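Xylose isomerase-like TIM barrel domain-containing protein (Sinorhizobium meliloti, PDB 3JU2) is of unknown function but binds a zinc ion within a xylose isomerase-like TIM barrel. Local coordinates at residues A203-D208 with E247-S252. Residues are numbered along the deposited sequence; the frame is centred on the assembly and turned at random.
With ZN (zinc ion), chain D.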
loop_
_atom_site.group_PDB
_atom_site.type_symbol
_atom_site.label_atom_id
_atom_site.label_comp_id
_atom_site.label_asym_id
_atom_site.label_seq_id
_atom_site.Cartn_x
_atom_site.Cartn_y
_atom_site.Cartn_z
ATOM N N ALA A 203 12.692 8.109 -14.759
ATOM C CA ALA A 203 13.602 7.967 -13.620
ATOM C C ALA A 203 13.409 6.648 -12.912
ATOM O O ALA A 203 12.334 6.033 -12.993
ATOM C CB ALA A 203 13.419 9.137 -12.623
ATOM N N HIS A 204 14.449 6.228 -12.196
ATOM C CA HIS A 204 14.417 5.009 -11.416
ATOM C C HIS A 204 15.047 5.311 -10.045
ATOM O O HIS A 204 16.233 5.685 -9.955
ATOM C CB HIS A 204 15.155 3.894 -12.172
ATOM C CG HIS A 204 15.305 2.619 -11.410
ATOM N ND1 HIS A 204 16.262 1.689 -11.732
ATOM C CD2 HIS A 204 14.605 2.093 -10.372
ATOM C CE1 HIS A 204 16.172 0.657 -10.915
ATOM N NE2 HIS A 204 15.176 0.879 -10.076
ATOM N N HIS A 205 14.250 5.175 -8.988
ATOM C CA HIS A 205 14.733 5.488 -7.626
ATOM C C HIS A 205 14.930 4.218 -6.856
ATOM O O HIS A 205 14.108 3.292 -6.932
ATOM C CB HIS A 205 13.778 6.394 -6.849
ATOM C CG HIS A 205 13.531 7.723 -7.487
ATOM N ND1 HIS A 205 12.751 8.689 -6.891
ATOM C CD2 HIS A 205 13.950 8.255 -8.660
ATOM C CE1 HIS A 205 12.686 9.749 -7.674
ATOM N NE2 HIS A 205 13.405 9.513 -8.754
ATOM N N ILE A 206 16.001 4.176 -6.087
ATOM C CA ILE A 206 16.363 2.997 -5.356
ATOM C C ILE A 206 16.580 3.220 -3.862
ATOM O O ILE A 206 16.848 4.291 -3.449
ATOM C CB ILE A 206 17.530 2.256 -6.009
ATOM C CG1 ILE A 206 18.711 3.186 -6.218
ATOM C CG2 ILE A 206 17.125 1.723 -7.327
ATOM C CD1 ILE A 206 20.023 2.484 -6.328
ATOM N N CYS A 207 16.455 2.146 -3.109
ATOM C CA CYS A 207 16.383 2.084 -1.666
ATOM C C CYS A 207 15.853 0.706 -1.353
ATOM O O CYS A 207 15.851 -0.111 -2.203
ATOM C CB CYS A 207 15.497 3.168 -1.088
ATOM S SG CYS A 207 13.848 3.166 -1.605
ATOM N N ASP A 208 15.409 0.437 -0.147
ATOM C CA ASP A 208 14.933 -0.879 0.187
ATOM C C ASP A 208 13.788 -0.833 1.166
ATOM O O ASP A 208 13.609 0.111 1.861
ATOM C CB ASP A 208 16.054 -1.757 0.727
ATOM C CG ASP A 208 15.992 -3.194 0.233
ATOM O OD1 ASP A 208 17.032 -3.823 0.198
ATOM O OD2 ASP A 208 14.934 -3.701 -0.086
ATOM N N GLU A 247 18.812 6.311 -8.962
ATOM C CA GLU A 247 18.833 7.429 -8.029
ATOM C C GLU A 247 18.495 6.989 -6.600
ATOM O O GLU A 247 17.360 6.612 -6.291
ATOM C CB GLU A 247 17.909 8.531 -8.533
ATOM C CG GLU A 247 17.697 9.737 -7.604
ATOM C CD GLU A 247 16.496 10.594 -8.022
ATOM O OE1 GLU A 247 16.428 11.008 -9.213
ATOM O OE2 GLU A 247 15.618 10.864 -7.157
ATOM N N VAL A 248 19.502 7.026 -5.731
ATOM C CA VAL A 248 19.318 6.713 -4.317
ATOM C C VAL A 248 18.485 7.748 -3.542
ATOM O O VAL A 248 18.918 8.895 -3.327
ATOM C CB VAL A 248 20.662 6.504 -3.595
ATOM C CG1 VAL A 248 20.421 6.061 -2.153
ATOM C CG2 VAL A 248 21.474 5.446 -4.291
ATOM N N GLU A 249 17.315 7.307 -3.085
ATOM C CA GLU A 249 16.423 8.126 -2.248
ATOM C C GLU A 249 16.020 7.393 -0.960
ATOM O O GLU A 249 15.152 6.492 -0.953
ATOM C CB GLU A 249 15.190 8.567 -3.047
ATOM C CG GLU A 249 14.298 9.577 -2.302
ATOM C CD GLU A 249 13.080 9.959 -3.105
ATOM O OE1 GLU A 249 12.519 9.056 -3.750
ATOM O OE2 GLU A 249 12.687 11.146 -3.106
ATOM N N ILE A 250 16.678 7.762 0.136
ATOM C CA ILE A 250 16.491 7.101 1.419
ATOM C C ILE A 250 16.020 8.149 2.439
ATOM O O ILE A 250 16.677 9.167 2.596
ATOM C CB ILE A 250 17.821 6.466 1.923
ATOM C CG1 ILE A 250 18.256 5.311 0.998
ATOM C CG2 ILE A 250 17.653 5.938 3.346
ATOM C CD1 ILE A 250 19.666 4.849 1.247
ATOM N N PHE A 251 14.869 7.925 3.077
ATOM C CA PHE A 251 14.483 8.751 4.237
ATOM C C PHE A 251 14.666 7.847 5.426
ATOM O O PHE A 251 13.942 6.837 5.567
ATOM C CB PHE A 251 13.025 9.240 4.191
ATOM C CG PHE A 251 12.599 9.864 2.874
ATOM C CD1 PHE A 251 13.471 10.629 2.106
ATOM C CD2 PHE A 251 11.285 9.734 2.448
ATOM C CE1 PHE A 251 13.052 11.205 0.890
ATOM C CE2 PHE A 251 10.857 10.311 1.240
ATOM C CZ PHE A 251 11.747 11.052 0.467
ATOM N N SER A 252 15.667 8.152 6.253
ATOM C CA SER A 252 16.000 7.280 7.391
ATOM C C SER A 252 16.294 8.113 8.660
ATOM O O SER A 252 17.453 8.424 8.951
ATOM C CB SER A 252 17.196 6.399 7.047
ATOM O OG SER A 252 17.569 5.571 8.144
HETATM ZN ZN ZN D . 11.250 8.307 -5.217
HETATM O O HOH W 1 13.960 11.600 -10.328
#
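His205 and Glu249 share one zinc ion: His205 ND1 binds it at 2.3 Å and Glu249 OE1 at 2.1 Å, the imidazole and carboxylate planes standing almost perpendicular (79°). Asp178, at the end of the adjoining strand 173-178, and Glu143, just after strand 140-142, complete the protein ligands. The Glu249 chain runs extended, with CG trans to the backbone N (chi1 -172°), which carries its carboxylate to the metal. Beside the His205 ring, and pointing the same way, lies Glu247; its OE2 sits 3.0 Å from His205 NE2, over one ring face near the rim and too poorly angled for a hydrogen bond. A water in the ring plane makes the link instead, accepting from His205 NE2 at 2.7 Å and donating to Glu247 OE1. Thr63 and Asn11 hold the two carboxylate oxygens of Glu247 in turn. With an alanine in place of Glu247, the water bridging to His205 NE2 would probably lose its acceptor, the His205 ring the carboxylate over its face, and Thr63 and Asn11 their hydrogen-bond partner. The parallel strands are held in register by backbone hydrogen bonds: Glu247 N to His204 O and Ile206 N to Glu247 O, both 2.8 Å, then Glu249 N to Ile206 O. On the sheet face opposite His205 and Glu247, Ile206 CD1 meets Val248 CG2 at 3.9 Å. Strands 201-206 and 246-248, joined through helix 230-239 in a beta-alpha-beta unit, thus carry zinc ligands at or just beyond their C-terminal ends, where TIM-barrel enzymes have their active sites.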